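Local structure of putative uncharacterized protein PH0242 (Pyrococcus horikoshii, 3VU1) at residues P363-M367 with I469-P473. The protein is the C-terminal globular domain of an archaeal oligosaccharyltransferase, AglB, a largely beta-stranded module with insert and peripheral domains. Sequence-based numbering, arbitrary orientation.
Sequences PAYIM and IRVEP
One face of the Tyr365 ring takes a methyl of Val471: CG2 stands 4.0 Å from the ring centroid and 24° off the normal, a CH-pi contact displaced toward the rim. Ile469 O approaches the same ring obliquely, near CD1, while the Ile469 side chain lies beside that of Tyr365, pointing the same way, and its CG2, anti to the backbone nitrogen, meets Tyr365 CE1 at 3.9 Å. The guanidinium of Arg470 is the second flat group; Ala364 CB lies over one of its faces, 4.0 Å from NH1, with the arginine chain extended from CG to NE. Its charge is directed elsewhere, through a salt bridge from NE to Asp59.

Two backbone hydrogen bonds define the pairing. Val471 N donates to Ala364 O and Val471 O accepts from Ile366 N at 2.8 Å, the latter nearly straight (171° at the hydrogen) and the former more bent (143°). Both bonds use Val471 and flank Tyr365, which makes this a single beta bridge: the loop between strands 359-361 and 372-381 is bridged through its backbone to strand 464-487 at one residue pair, Tyr365 with Val471, in the Peripheral 2 domain. On its other side that strand pairs with 385-401, with backbone bonds from Arg470 to Thr394 and from Glu472 to Arg392.

Beyond the bridge, the side chains of Ile366 and Pro473 cross at about a right angle, with Ile366 CG1 3.5 Å from Pro473 CD. A water donates to both Pro363 O and Glu472 OE1, linking loop backbone to carboxylate, whose OE2 is salt-bridged to Arg392. Ile449 of helix 448-460 packs against Tyr365, Ile469 and Val471.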
loop_
_atom_site.group_PDB
_atom_site.type_symbol
_atom_site.label_atom_id
_atom_site.label_comp_id
_atom_site.label_asym_id
_atom_site.label_seq_id
_atom_site.Cartn_x
_atom_site.Cartn_y
_atom_site.Cartn_z
ATOM N N PRO A 363 -19.248 -7.913 12.930
ATOM C CA PRO A 363 -18.942 -6.506 12.627
ATOM C C PRO A 363 -18.603 -6.279 11.162
ATOM O O PRO A 363 -18.514 -5.141 10.726
ATOM C CB PRO A 363 -17.744 -6.173 13.522
ATOM C CG PRO A 363 -17.378 -7.427 14.229
ATOM C CD PRO A 363 -18.091 -8.575 13.550
ATOM N N ALA A 364 -18.455 -7.354 10.404
ATOM C CA ALA A 364 -18.261 -7.261 8.963
ATOM C C ALA A 364 -19.577 -7.373 8.205
ATOM O O ALA A 364 -19.640 -7.042 7.024
ATOM C CB ALA A 364 -17.288 -8.337 8.492
ATOM N N TYR A 365 -20.608 -7.890 8.873
ATOM C CA TYR A 365 -21.940 -7.981 8.290
ATOM C C TYR A 365 -22.979 -7.602 9.349
ATOM O O TYR A 365 -23.665 -8.425 9.912
ATOM C CB TYR A 365 -22.189 -9.354 7.683
ATOM C CG TYR A 365 -23.026 -9.356 6.403
ATOM C CD1 TYR A 365 -22.529 -9.924 5.242
ATOM C CD2 TYR A 365 -24.315 -8.811 6.362
ATOM C CE1 TYR A 365 -23.272 -9.964 4.081
ATOM C CE2 TYR A 365 -25.075 -8.835 5.199
ATOM C CZ TYR A 365 -24.547 -9.424 4.060
ATOM O OH TYR A 365 -25.253 -9.475 2.867
ATOM N N ILE A 366 -23.043 -6.311 9.600
ATOM C CA ILE A 366 -23.876 -5.681 10.587
ATOM C C ILE A 366 -25.369 -6.037 10.484
ATOM O O ILE A 366 -25.991 -6.333 11.501
ATOM C CB ILE A 366 -23.530 -4.159 10.588
ATOM C CG1 ILE A 366 -22.680 -3.836 11.800
ATOM C CG2 ILE A 366 -24.719 -3.242 10.676
ATOM C CD1 ILE A 366 -21.945 -5.036 12.364
ATOM N N MET A 367 -25.933 -6.036 9.276
ATOM C CA MET A 367 -27.359 -6.326 9.071
ATOM C C MET A 367 -27.622 -6.885 7.678
ATOM O O MET A 367 -26.935 -6.508 6.707
ATOM C CB MET A 367 -28.203 -5.072 9.210
ATOM C CG MET A 367 -28.060 -4.277 10.492
ATOM S SD MET A 367 -29.074 -2.784 10.375
ATOM C CE MET A 367 -30.666 -3.419 10.899
ATOM N N ILE A 469 -18.607 -10.315 0.938
ATOM C CA ILE A 469 -19.516 -9.180 0.930
ATOM C C ILE A 469 -19.592 -8.709 2.363
ATOM O O ILE A 469 -19.762 -9.519 3.259
ATOM C CB ILE A 469 -20.928 -9.575 0.455
ATOM C CG1 ILE A 469 -20.901 -9.924 -1.033
ATOM C CG2 ILE A 469 -21.917 -8.457 0.709
ATOM C CD1 ILE A 469 -22.120 -10.672 -1.540
ATOM N N ARG A 470 -19.467 -7.410 2.593
ATOM C CA ARG A 470 -19.514 -6.887 3.946
ATOM C C ARG A 470 -20.516 -5.768 4.043
ATOM O O ARG A 470 -20.726 -5.014 3.073
ATOM C CB ARG A 470 -18.154 -6.334 4.350
ATOM C CG ARG A 470 -17.074 -7.373 4.276
ATOM C CD ARG A 470 -15.807 -6.856 4.878
ATOM N NE ARG A 470 -14.843 -7.932 4.974
ATOM C CZ ARG A 470 -13.934 -8.016 5.932
ATOM N NH1 ARG A 470 -13.875 -7.075 6.872
ATOM N NH2 ARG A 470 -13.112 -9.050 5.940
ATOM N N VAL A 471 -21.117 -5.646 5.218
ATOM C CA VAL A 471 -22.010 -4.546 5.502
ATOM C C VAL A 471 -21.533 -4.004 6.824
ATOM O O VAL A 471 -21.558 -4.707 7.835
ATOM C CB VAL A 471 -23.482 -4.994 5.565
ATOM C CG1 VAL A 471 -24.377 -3.851 6.023
ATOM C CG2 VAL A 471 -23.910 -5.509 4.198
ATOM N N GLU A 472 -21.078 -2.755 6.807
ATOM C CA GLU A 472 -20.265 -2.248 7.887
ATOM C C GLU A 472 -20.697 -0.875 8.241
ATOM O O GLU A 472 -21.143 -0.134 7.375
ATOM C CB GLU A 472 -18.802 -2.196 7.467
ATOM C CG GLU A 472 -18.140 -3.539 7.185
ATOM C CD GLU A 472 -16.678 -3.372 6.821
ATOM O OE1 GLU A 472 -15.846 -3.364 7.742
ATOM O OE2 GLU A 472 -16.366 -3.244 5.620
ATOM N N PRO A 473 -20.589 -0.525 9.526
ATOM C CA PRO A 473 -20.813 0.839 9.926
ATOM C C PRO A 473 -19.528 1.642 9.702
ATOM O O PRO A 473 -18.439 1.142 9.961
ATOM C CB PRO A 473 -21.136 0.707 11.397
ATOM C CG PRO A 473 -20.308 -0.441 11.822
ATOM C CD PRO A 473 -20.384 -1.404 10.679
HETATM O O HOH W 1 -16.479 -3.399 10.911
#